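Local coordinates for protein group 1 truncated hemoglobin (Tetrahymena pyriformis, PDB 3AQ9) that binds one heme group, probably carries oxygen at its iron, and is linked to nitric oxide detoxification, at residues 18-23 / 91-96; 67-72 / 116-121; 81-86 / 112-117. The protein carries 1 engineered substitution. All coordinates share one frame; numbering follows the deposited sequence.

Contact 1. Residues 18-23 / 91-96; sequences KAAVPL and AATLKE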
loop_
_atom_site.group_PDB
_atom_site.type_symbol
_atom_site.label_atom_id
_atom_site.label_comp_id
_atom_site.label_asym_id
_atom_site.label_seq_id
_atom_site.Cartn_x
_atom_site.Cartn_y
_atom_site.Cartn_z
ATOM N N LYS A 18 3.535 -5.186 9.638
ATOM C CA LYS A 18 2.303 -5.273 10.430
ATOM C C LYS A 18 1.934 -3.968 11.086
ATOM O O LYS A 18 0.735 -3.717 11.371
ATOM C CB LYS A 18 2.384 -6.399 11.480
ATOM C CG LYS A 18 2.302 -7.744 10.670
ATOM C CD LYS A 18 2.224 -8.799 11.791
ATOM C CE LYS A 18 1.983 -10.122 11.074
ATOM N NZ LYS A 18 1.809 -11.092 12.178
ATOM N N ALA A 19 2.935 -3.167 11.468
ATOM C CA ALA A 19 2.671 -1.809 12.019
ATOM C C ALA A 19 2.386 -0.796 10.859
ATOM O O ALA A 19 1.530 0.077 10.985
ATOM C CB ALA A 19 3.872 -1.348 12.865
ATOM N N ALA A 20 3.036 -0.944 9.719
ATOM C CA ALA A 20 2.898 0.066 8.658
ATOM C C ALA A 20 1.492 0.048 8.023
ATOM O O ALA A 20 0.915 1.099 7.760
ATOM C CB ALA A 20 3.941 -0.257 7.584
ATOM N N VAL A 21 0.950 -1.160 7.782
ATOM C CA VAL A 21 -0.354 -1.142 7.057
ATOM C C VAL A 21 -1.473 -0.458 7.858
ATOM O O VAL A 21 -2.173 0.370 7.272
ATOM C CB VAL A 21 -0.736 -2.528 6.513
ATOM C CG1 VAL A 21 -2.091 -2.408 5.786
ATOM C CG2 VAL A 21 0.323 -2.904 5.450
ATOM N N PRO A 22 -1.641 -0.732 9.163
ATOM C CA PRO A 22 -2.746 -0.031 9.896
ATOM C C PRO A 22 -2.448 1.448 10.073
ATOM O O PRO A 22 -3.372 2.275 10.132
ATOM C CB PRO A 22 -2.814 -0.714 11.246
ATOM C CG PRO A 22 -2.030 -2.019 11.074
ATOM C CD PRO A 22 -1.129 -1.941 9.880
ATOM N N LEU A 23 -1.146 1.789 10.141
ATOM C CA LEU A 23 -0.864 3.246 10.239
ATOM C C LEU A 23 -1.179 3.933 8.910
ATOM O O LEU A 23 -1.815 5.016 8.833
ATOM C CB LEU A 23 0.612 3.513 10.592
ATOM C CG LEU A 23 1.021 4.999 10.676
ATOM C CD1 LEU A 23 -0.050 5.915 11.470
ATOM C CD2 LEU A 23 2.522 5.090 11.258
ATOM N N ALA A 91 4.313 6.723 1.939
ATOM C CA ALA A 91 5.618 7.340 2.252
ATOM C C ALA A 91 5.619 7.993 3.606
ATOM O O ALA A 91 6.597 7.808 4.351
ATOM C CB ALA A 91 6.026 8.369 1.142
ATOM N N ALA A 92 4.549 8.718 3.926
ATOM C CA ALA A 92 4.460 9.454 5.237
ATOM C C ALA A 92 4.473 8.397 6.407
ATOM O O ALA A 92 5.078 8.629 7.462
ATOM C CB ALA A 92 3.278 10.281 5.280
ATOM N N THR A 93 3.801 7.259 6.146
ATOM C CA THR A 93 3.743 6.166 7.158
ATOM C C THR A 93 5.158 5.637 7.438
ATOM O O THR A 93 5.594 5.469 8.590
ATOM C CB THR A 93 2.849 5.013 6.624
ATOM O OG1 THR A 93 1.499 5.547 6.545
ATOM C CG2 THR A 93 2.856 3.813 7.590
ATOM N N LEU A 94 5.837 5.279 6.344
ATOM C CA LEU A 94 7.196 4.731 6.519
ATOM C C LEU A 94 8.129 5.759 7.169
ATOM O O LEU A 94 8.973 5.381 7.981
ATOM C CB LEU A 94 7.716 4.289 5.119
ATOM C CG LEU A 94 6.946 3.111 4.453
ATOM C CD1 LEU A 94 7.574 2.704 3.175
ATOM C CD2 LEU A 94 6.871 1.837 5.341
ATOM N N LYS A 95 7.964 7.067 6.826
ATOM C CA LYS A 95 8.839 8.116 7.423
ATOM C C LYS A 95 8.574 8.090 8.920
ATOM O O LYS A 95 9.511 8.182 9.782
ATOM C CB LYS A 95 8.386 9.526 6.900
ATOM C CG LYS A 95 9.390 10.682 7.252
ATOM C CD LYS A 95 10.771 10.245 6.519
ATOM C CE LYS A 95 12.145 10.875 6.977
ATOM N NZ LYS A 95 12.028 12.361 6.719
ATOM N N GLU A 96 7.285 8.081 9.256
ATOM C CA GLU A 96 6.860 8.208 10.718
ATOM C C GLU A 96 7.366 7.013 11.482
ATOM O O GLU A 96 7.685 7.097 12.720
ATOM C CB GLU A 96 5.339 8.445 10.796
ATOM C CG GLU A 96 4.707 8.611 12.232
ATOM C CD GLU A 96 3.193 8.974 12.134
ATOM O OE1 GLU A 96 2.807 9.168 11.012
ATOM O OE2 GLU A 96 2.469 9.112 13.178
#

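Contact 2. Residues 67-72 / 116-121; sequences KNMTEA and KDMLGK. With HEM (protoporphyrin IX containing Fe), chain C.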
loop_
_atom_site.group_PDB
_atom_site.type_symbol
_atom_site.label_atom_id
_atom_site.label_comp_id
_atom_site.label_asym_id
_atom_site.label_seq_id
_atom_site.Cartn_x
_atom_site.Cartn_y
_atom_site.Cartn_z
ATOM N N LYS A 67 -6.718 -10.797 -5.411
ATOM C CA LYS A 67 -6.898 -10.348 -6.728
ATOM C C LYS A 67 -5.714 -9.606 -7.345
ATOM O O LYS A 67 -4.984 -9.028 -6.614
ATOM C CB LYS A 67 -8.063 -9.317 -6.723
ATOM C CG LYS A 67 -9.450 -10.139 -6.525
ATOM C CD LYS A 67 -10.564 -9.090 -6.321
ATOM C CE LYS A 67 -11.889 -9.829 -5.814
ATOM N NZ LYS A 67 -12.976 -8.819 -6.021
ATOM N N ASN A 68 -5.607 -9.641 -8.664
ATOM C CA ASN A 68 -4.550 -8.785 -9.253
ATOM C C ASN A 68 -5.006 -7.279 -9.133
ATOM O O ASN A 68 -6.176 -6.965 -8.743
ATOM C CB ASN A 68 -4.274 -9.229 -10.719
ATOM C CG ASN A 68 -5.370 -8.894 -11.708
ATOM O OD1 ASN A 68 -5.889 -7.789 -11.785
ATOM N ND2 ASN A 68 -5.654 -9.830 -12.563
ATOM N N MET A 69 -4.134 -6.337 -9.493
ATOM C CA MET A 69 -4.486 -4.954 -9.177
ATOM C C MET A 69 -5.527 -4.409 -10.161
ATOM O O MET A 69 -6.144 -3.394 -9.826
ATOM C CB MET A 69 -3.185 -4.104 -9.190
ATOM C CG MET A 69 -2.225 -4.533 -8.052
ATOM S SD MET A 69 -3.029 -4.103 -6.452
ATOM C CE MET A 69 -3.614 -5.693 -5.907
ATOM N N THR A 70 -5.774 -5.064 -11.310
ATOM C CA THR A 70 -6.836 -4.591 -12.166
ATOM C C THR A 70 -8.174 -5.062 -11.548
ATOM O O THR A 70 -9.117 -4.271 -11.422
ATOM C CB THR A 70 -6.715 -5.139 -13.594
ATOM O OG1 THR A 70 -5.450 -4.584 -14.092
ATOM C CG2 THR A 70 -7.893 -4.730 -14.468
ATOM N N GLU A 71 -8.226 -6.374 -11.243
ATOM C CA GLU A 71 -9.483 -6.960 -10.695
ATOM C C GLU A 71 -9.794 -6.251 -9.380
ATOM O O GLU A 71 -11.021 -6.067 -9.053
ATOM C CB GLU A 71 -9.225 -8.442 -10.337
ATOM C CG GLU A 71 -9.022 -9.309 -11.610
ATOM C CD GLU A 71 -8.385 -10.829 -11.226
ATOM O OE1 GLU A 71 -7.651 -11.083 -10.150
ATOM O OE2 GLU A 71 -8.647 -11.758 -12.076
ATOM N N ALA A 72 -8.773 -6.025 -8.551
ATOM C CA ALA A 72 -9.000 -5.449 -7.167
ATOM C C ALA A 72 -9.723 -4.066 -7.267
ATOM O O ALA A 72 -10.577 -3.774 -6.418
ATOM C CB ALA A 72 -7.747 -5.273 -6.443
ATOM N N LYS A 116 -0.536 1.752 -13.641
ATOM C CA LYS A 116 -1.285 1.543 -14.893
ATOM C C LYS A 116 -2.237 0.371 -14.772
ATOM O O LYS A 116 -3.184 0.269 -15.619
ATOM C CB LYS A 116 -0.364 1.319 -16.076
ATOM C CG LYS A 116 0.480 0.013 -15.916
ATOM C CD LYS A 116 1.336 -0.198 -17.209
ATOM C CE LYS A 116 2.113 -1.582 -17.065
ATOM N NZ LYS A 116 2.751 -1.787 -18.391
ATOM N N ASP A 117 -2.003 -0.516 -13.816
ATOM C CA ASP A 117 -2.900 -1.682 -13.732
ATOM C C ASP A 117 -4.247 -1.340 -13.039
ATOM O O ASP A 117 -5.221 -2.078 -13.244
ATOM C CB ASP A 117 -2.234 -2.826 -12.926
ATOM C CG ASP A 117 -0.974 -3.348 -13.707
ATOM O OD1 ASP A 117 -1.042 -3.388 -14.941
ATOM O OD2 ASP A 117 0.061 -3.439 -13.009
ATOM N N MET A 118 -4.279 -0.254 -12.251
ATOM C CA MET A 118 -5.505 0.005 -11.439
ATOM C C MET A 118 -6.207 1.283 -11.884
ATOM O O MET A 118 -7.357 1.499 -11.499
ATOM C CB MET A 118 -5.187 -0.019 -9.962
ATOM C CG MET A 118 -4.163 1.074 -9.570
ATOM S SD MET A 118 -3.926 0.975 -7.776
ATOM C CE MET A 118 -2.907 -0.531 -7.618
ATOM N N LEU A 119 -5.507 2.201 -12.563
ATOM C CA LEU A 119 -6.239 3.421 -12.942
ATOM C C LEU A 119 -7.264 3.142 -14.083
ATOM O O LEU A 119 -7.017 2.442 -15.103
ATOM C CB LEU A 119 -5.304 4.572 -13.463
ATOM C CG LEU A 119 -4.357 5.065 -12.331
ATOM C CD1 LEU A 119 -3.637 6.322 -12.980
ATOM C CD2 LEU A 119 -5.097 5.395 -11.024
ATOM N N GLY A 120 -8.440 3.779 -13.943
ATOM C CA GLY A 120 -9.410 3.784 -15.005
ATOM C C GLY A 120 -10.041 2.449 -15.302
ATOM O O GLY A 120 -10.445 2.229 -16.452
ATOM N N LYS A 121 -10.130 1.590 -14.267
ATOM C CA LYS A 121 -10.669 0.223 -14.429
ATOM C C LYS A 121 -12.103 0.108 -13.939
ATOM O O LYS A 121 -12.682 1.111 -13.462
ATOM C CB LYS A 121 -9.772 -0.802 -13.714
ATOM C CG LYS A 121 -8.289 -0.786 -14.171
ATOM C CD LYS A 121 -8.124 -0.989 -15.676
ATOM C CE LYS A 121 -6.616 -0.975 -16.044
ATOM N NZ LYS A 121 -6.543 -1.007 -17.550
ATOM O OXT LYS A 121 -12.657 -1.025 -14.133
HETATM C CHA HEM C . -8.533 -3.590 -2.890
HETATM C CHB HEM C . -8.988 1.300 -2.944
HETATM C CHC HEM C . -4.475 1.692 -4.594
HETATM C CHD HEM C . -3.707 -2.914 -3.092
HETATM C C1A HEM C . -9.033 -2.304 -2.770
HETATM C C2A HEM C . -10.412 -1.945 -2.403
HETATM C C3A HEM C . -10.502 -0.633 -2.385
HETATM C C4A HEM C . -9.239 -0.061 -2.794
HETATM C CMA HEM C . -11.683 0.292 -2.041
HETATM C CAA HEM C . -11.484 -3.010 -1.937
HETATM C CBA HEM C . -12.892 -3.220 -2.534
HETATM C CGA HEM C . -13.498 -4.103 -1.281
HETATM O O1A HEM C . -13.151 -5.336 -1.189
HETATM O O2A HEM C . -13.930 -3.559 -0.192
HETATM C C1B HEM C . -7.771 1.790 -3.498
HETATM C C2B HEM C . -7.650 3.183 -3.897
HETATM C C3B HEM C . -6.429 3.264 -4.450
HETATM C C4B HEM C . -5.836 1.961 -4.293
HETATM C CMB HEM C . -8.683 4.303 -3.790
HETATM C CAB HEM C . -5.841 4.531 -5.085
HETATM C CBB HEM C . -5.258 4.289 -6.249
HETATM C C1C HEM C . -3.851 0.480 -4.252
HETATM C C2C HEM C . -2.427 0.251 -4.296
HETATM C C3C HEM C . -2.261 -1.011 -3.853
HETATM C C4C HEM C . -3.530 -1.591 -3.526
HETATM C CMC HEM C . -1.363 1.341 -4.734
HETATM C CAC HEM C . -0.929 -1.816 -3.616
HETATM C CBC HEM C . 0.220 -1.406 -4.151
HETATM C C1D HEM C . -4.976 -3.486 -2.935
HETATM C C2D HEM C . -5.135 -4.859 -2.536
HETATM C C3D HEM C . -6.569 -5.048 -2.503
HETATM C C4D HEM C . -7.121 -3.786 -2.876
HETATM C CMD HEM C . -4.098 -5.950 -2.233
HETATM C CAD HEM C . -7.290 -6.312 -2.122
HETATM C CBD HEM C . -7.508 -7.252 -3.230
HETATM C CGD HEM C . -8.126 -8.548 -2.656
HETATM O O1D HEM C . -8.086 -9.575 -3.327
HETATM O O2D HEM C . -8.920 -8.445 -1.627
HETATM N NA HEM C . -8.382 -1.102 -3.003
HETATM N NB HEM C . -6.681 0.930 -3.733
HETATM N NC HEM C . -4.498 -0.633 -3.802
HETATM N ND HEM C . -6.188 -2.763 -3.098
HETATM FE FE HEM C . -6.458 -0.892 -3.439
HETATM O O HOH W 1 -5.982 -0.477 -1.328
#

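Contact 3. Residues 81-86 / 112-117; sequences LHFDAI and EHTRKD. With HEM (protoporphyrin IX containing Fe), chain C.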
loop_
_atom_site.group_PDB
_atom_site.type_symbol
_atom_site.label_atom_id
_atom_site.label_comp_id
_atom_site.label_asym_id
_atom_site.label_seq_id
_atom_site.Cartn_x
_atom_site.Cartn_y
_atom_site.Cartn_z
ATOM N N LEU A 81 -4.985 11.229 -9.251
ATOM C CA LEU A 81 -4.805 11.872 -7.918
ATOM C C LEU A 81 -5.029 10.881 -6.781
ATOM O O LEU A 81 -4.529 11.045 -5.636
ATOM C CB LEU A 81 -5.768 13.071 -7.777
ATOM C CG LEU A 81 -7.188 12.597 -7.436
ATOM C CD1 LEU A 81 -7.638 13.417 -6.334
ATOM C CD2 LEU A 81 -7.984 12.844 -8.549
ATOM N N HIS A 82 -5.829 9.848 -7.047
ATOM C CA HIS A 82 -6.064 8.841 -5.989
ATOM C C HIS A 82 -4.812 7.996 -5.768
ATOM O O HIS A 82 -4.445 7.745 -4.617
ATOM C CB HIS A 82 -7.146 7.860 -6.417
ATOM C CG HIS A 82 -8.455 8.520 -6.711
ATOM N ND1 HIS A 82 -9.119 9.361 -5.820
ATOM C CD2 HIS A 82 -9.244 8.426 -7.815
ATOM C CE1 HIS A 82 -10.242 9.799 -6.411
ATOM N NE2 HIS A 82 -10.322 9.250 -7.621
ATOM N N PHE A 83 -4.098 7.647 -6.851
ATOM C CA PHE A 83 -2.894 6.839 -6.643
ATOM C C PHE A 83 -1.827 7.701 -6.017
ATOM O O PHE A 83 -1.108 7.223 -5.138
ATOM C CB PHE A 83 -2.399 6.319 -8.031
ATOM C CG PHE A 83 -1.295 5.250 -7.906
ATOM C CD1 PHE A 83 -1.647 3.925 -7.953
ATOM C CD2 PHE A 83 0.054 5.653 -7.853
ATOM C CE1 PHE A 83 -0.708 2.907 -7.893
ATOM C CE2 PHE A 83 1.071 4.662 -7.782
ATOM C CZ PHE A 83 0.665 3.277 -7.785
ATOM N N ASP A 84 -1.676 8.963 -6.433
ATOM C CA ASP A 84 -0.722 9.826 -5.717
ATOM C C ASP A 84 -0.977 9.955 -4.212
ATOM O O ASP A 84 -0.084 9.935 -3.384
ATOM C CB ASP A 84 -0.788 11.269 -6.256
ATOM C CG ASP A 84 -0.129 11.402 -7.657
ATOM O OD1 ASP A 84 -0.259 12.484 -8.237
ATOM O OD2 ASP A 84 0.534 10.437 -8.137
ATOM N N ALA A 85 -2.255 9.988 -3.837
ATOM C CA ALA A 85 -2.574 10.093 -2.412
ATOM C C ALA A 85 -2.145 8.814 -1.685
ATOM O O ALA A 85 -1.657 8.880 -0.556
ATOM C CB ALA A 85 -4.153 10.305 -2.239
ATOM N N ILE A 86 -2.406 7.676 -2.311
ATOM C CA ILE A 86 -1.951 6.409 -1.658
ATOM C C ILE A 86 -0.432 6.447 -1.486
ATOM O O ILE A 86 0.069 6.096 -0.409
ATOM C CB ILE A 86 -2.383 5.152 -2.486
ATOM C CG1 ILE A 86 -3.913 5.053 -2.473
ATOM C CG2 ILE A 86 -1.557 3.852 -2.026
ATOM C CD1 ILE A 86 -4.543 4.933 -1.130
ATOM N N GLU A 112 5.059 1.892 -7.592
ATOM C CA GLU A 112 4.599 2.823 -8.659
ATOM C C GLU A 112 4.261 2.019 -9.972
ATOM O O GLU A 112 3.385 2.426 -10.762
ATOM C CB GLU A 112 5.744 3.853 -8.931
ATOM C CG GLU A 112 5.632 4.608 -10.185
ATOM C CD GLU A 112 4.340 5.571 -10.167
ATOM O OE1 GLU A 112 3.852 5.883 -11.320
ATOM O OE2 GLU A 112 3.970 6.014 -9.067
ATOM N N HIS A 113 4.937 0.879 -10.202
ATOM C CA HIS A 113 4.679 0.132 -11.481
ATOM C C HIS A 113 3.199 -0.380 -11.498
ATOM O O HIS A 113 2.746 -0.733 -12.623
ATOM C CB HIS A 113 5.669 -1.041 -11.515
ATOM C CG HIS A 113 7.043 -0.609 -11.889
ATOM N ND1 HIS A 113 8.110 -0.473 -10.996
ATOM C CD2 HIS A 113 7.492 -0.215 -13.094
ATOM C CE1 HIS A 113 9.201 -0.064 -11.689
ATOM N NE2 HIS A 113 8.838 0.105 -12.964
ATOM N N THR A 114 2.502 -0.396 -10.354
ATOM C CA THR A 114 1.113 -0.927 -10.379
ATOM C C THR A 114 0.141 0.140 -10.842
ATOM O O THR A 114 -1.060 -0.184 -11.059
ATOM C CB THR A 114 0.632 -1.412 -9.026
ATOM O OG1 THR A 114 0.627 -0.329 -8.039
ATOM C CG2 THR A 114 1.518 -2.557 -8.467
ATOM N N ARG A 115 0.616 1.393 -11.001
ATOM C CA ARG A 115 -0.363 2.504 -11.298
ATOM C C ARG A 115 -1.203 2.158 -12.569
ATOM O O ARG A 115 -2.453 2.272 -12.563
ATOM C CB ARG A 115 0.383 3.803 -11.480
ATOM C CG ARG A 115 -0.629 5.029 -11.732
ATOM C CD ARG A 115 0.203 6.321 -12.117
ATOM N NE ARG A 115 1.175 6.750 -11.065
ATOM C CZ ARG A 115 0.957 7.738 -10.182
ATOM N NH1 ARG A 115 -0.231 8.423 -10.104
ATOM N NH2 ARG A 115 1.915 8.038 -9.316
ATOM N N LYS A 116 -0.536 1.752 -13.641
ATOM C CA LYS A 116 -1.285 1.543 -14.893
ATOM C C LYS A 116 -2.237 0.371 -14.772
ATOM O O LYS A 116 -3.184 0.269 -15.619
ATOM C CB LYS A 116 -0.364 1.319 -16.076
ATOM C CG LYS A 116 0.480 0.013 -15.916
ATOM C CD LYS A 116 1.336 -0.198 -17.209
ATOM C CE LYS A 116 2.113 -1.582 -17.065
ATOM N NZ LYS A 116 2.751 -1.787 -18.391
ATOM N N ASP A 117 -2.003 -0.516 -13.816
ATOM C CA ASP A 117 -2.900 -1.682 -13.732
ATOM C C ASP A 117 -4.247 -1.340 -13.039
ATOM O O ASP A 117 -5.221 -2.078 -13.244
ATOM C CB ASP A 117 -2.234 -2.826 -12.926
ATOM C CG ASP A 117 -0.974 -3.348 -13.707
ATOM O OD1 ASP A 117 -1.042 -3.388 -14.941
ATOM O OD2 ASP A 117 0.061 -3.439 -13.009
HETATM C CHA HEM C . -8.533 -3.590 -2.890
HETATM C CHB HEM C . -8.988 1.300 -2.944
HETATM C CHC HEM C . -4.475 1.692 -4.594
HETATM C CHD HEM C . -3.707 -2.914 -3.092
HETATM C C1A HEM C . -9.033 -2.304 -2.770
HETATM C C2A HEM C . -10.412 -1.945 -2.403
HETATM C C3A HEM C . -10.502 -0.633 -2.385
HETATM C C4A HEM C . -9.239 -0.061 -2.794
HETATM C CMA HEM C . -11.683 0.292 -2.041
HETATM C CAA HEM C . -11.484 -3.010 -1.937
HETATM C CBA HEM C . -12.892 -3.220 -2.534
HETATM C CGA HEM C . -13.498 -4.103 -1.281
HETATM O O1A HEM C . -13.151 -5.336 -1.189
HETATM O O2A HEM C . -13.930 -3.559 -0.192
HETATM C C1B HEM C . -7.771 1.790 -3.498
HETATM C C2B HEM C . -7.650 3.183 -3.897
HETATM C C3B HEM C . -6.429 3.264 -4.450
HETATM C C4B HEM C . -5.836 1.961 -4.293
HETATM C CMB HEM C . -8.683 4.303 -3.790
HETATM C CAB HEM C . -5.841 4.531 -5.085
HETATM C CBB HEM C . -5.258 4.289 -6.249
HETATM C C1C HEM C . -3.851 0.480 -4.252
HETATM C C2C HEM C . -2.427 0.251 -4.296
HETATM C C3C HEM C . -2.261 -1.011 -3.853
HETATM C C4C HEM C . -3.530 -1.591 -3.526
HETATM C CMC HEM C . -1.363 1.341 -4.734
HETATM C CAC HEM C . -0.929 -1.816 -3.616
HETATM C CBC HEM C . 0.220 -1.406 -4.151
HETATM C C1D HEM C . -4.976 -3.486 -2.935
HETATM C C2D HEM C . -5.135 -4.859 -2.536
HETATM C C3D HEM C . -6.569 -5.048 -2.503
HETATM C C4D HEM C . -7.121 -3.786 -2.876
HETATM C CMD HEM C . -4.098 -5.950 -2.233
HETATM C CAD HEM C . -7.290 -6.312 -2.122
HETATM C CBD HEM C . -7.508 -7.252 -3.230
HETATM C CGD HEM C . -8.126 -8.548 -2.656
HETATM O O1D HEM C . -8.086 -9.575 -3.327
HETATM O O2D HEM C . -8.920 -8.445 -1.627
HETATM N NA HEM C . -8.382 -1.102 -3.003
HETATM N NB HEM C . -6.681 0.930 -3.733
HETATM N NC HEM C . -4.498 -0.633 -3.802
HETATM N ND HEM C . -6.188 -2.763 -3.098
HETATM FE FE HEM C . -6.458 -0.892 -3.439
HETATM O O HOH W 1 -5.982 -0.477 -1.328
#

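Contact 1. Residues 18-23 / 91-96
T93 puts its methyl group into the angle between A20 and L23, where helix 13-28 passes helix 80-96. Within these segments the axes come to 9.3 Å and their N-to-C directions differ by 133°. T93 CG2 lies anti to its own backbone N, and from there it reaches to 3.3 Å from A20 O and 3.8 Å from L23 CB. This same rotamer (chi1 -66°) turns OG1 back along its own helix, where it is hydrogen-bonded to N89 O one turn earlier. A threonine suits the place because one branch is a methyl that packs on the other helix while the hydroxyl is satisfied within its own. L23, with CG anti to the backbone N (chi1 178°), runs past T93 in the opposite direction, and its CD2 lies between T93 CG2 (3.9 Å) and E96 CD (4.0 Å). The extended side chain of E96 carries its carboxylate outward, where OE1 forms a salt bridge with K27. Beside T93, A20 is small enough for L94 to bring a methyl alongside, CB to CD2 4.2 Å; L97, in the loop after helix 80-96, also touches A20 and L23. The two segments are thus joined by van der Waals contacts, mostly of aliphatic groups, with no polar bond between them; shape and exclusion of water hold them, the polar ends of T93 and E96 being satisfied by N89 and K27.

Contact 2. Residues 67-72 / 116-121
T70 and M69 carry most of the first segment's share of the contact, meeting D117 and M118. At the start of the segment, K67 N gives heme propionate oxygen O1D a nearly straight hydrogen bond of 2.8 Å (170°). Next, N68 is the N-cap of the short, weakly bonded helix 69-72: its OD1 accepts from E71 N, and E71 OE1 accepts from N68 N in return, a capping box; OD1 also takes a weak bond from T70 N. M69 bends at chi2 (-67°) and lies beside M118, pointing the same way, with its SD 3.8 Å from M118 CE and 3.6 Å from heme CHD. Flexible, polarisable sulfur chains suit this apolar surface, and M118 SD comes within 3.3 Å of heme CHC. M69 O accepts from ND1 of H73, the predicted proximal ligand, and so probably fixes how that imidazole is turned. T70 then gives its hydroxyl to D117, OG1 to O 2.7 Å, in the carbonyl plane on a lone pair. Its CG2 rests on K121 CD at 3.9 Å. A valine here has no hydroxyl, so D117 O would probably be left without its mate and the two segments held by packing alone. A72 closes the segment with its methyl against heme CBD. The contact lies on the face of the heme opposite the iron-bound water, with L119 reaching helix 80-96, while the turn through G120, whose positive phi favours glycine, brings the C-terminal residues back to backbone bonds with G75, N77 and L78.

Contact 3. Residues 81-86 / 112-117
One face of the F83 ring is covered by the aliphatic part of R115: CB stands 3.7 Å from the ring centroid, 10° off the normal, a CH-pi contact. R115 then bends at chi3 (-60°), so that F83 CD2 lies over the centre of the guanidinium face, CZ to CD2 3.3 Å, the planes tilted 48°. Two acids hold that group. E112 takes it side-on, OE1 from NE at 2.8 Å and OE2 from NH2 at 2.9 Å. D84 takes it end-on with a single atom, OD2, met from above the carboxylate plane by NH1 (2.9 Å) and nearly along its C-O bond by NH2. Three bonds near the guanidinium plane and a fourth tilted from it fix its rotation, and the arginine, lying between the two carboxylates, probably offsets their mutual repulsion. A flat apolar ring suits the place because R115 covers one face while its edge meets T114 OG1, itself hydrogen-bonded to I111 O. Towards the cofactor, F83 CA is 3.5 Å from heme CBB, and I86 CG1 touches heme CAB at 3.3 Å. The contact joins helix 80-96 to the last short helix, 115-118, at the edge of the heme pocket, within the 2/2 fold of this truncated hemoglobin.

Contact 1 and contact 3 both use helix 80-96, at places on opposite sides of the chain's centre, their own centres about 17 Å apart. Contact 1 is the more buried, away from the heme, and without a polar bond between its segments. Contacts 2 and 3 are partly buried, share K116 and D117 and both touch the heme. They meet directly: M118 SD packs on F83 CD1 at 3.7 Å, so the methionine and the phenylalanine adjoin in the heme pocket. Towards the outside their chemistry diverges, contact 2 closing with a single hydroxyl-to-carbonyl bond near the C-terminus and contact 3 with a salt-bridge network.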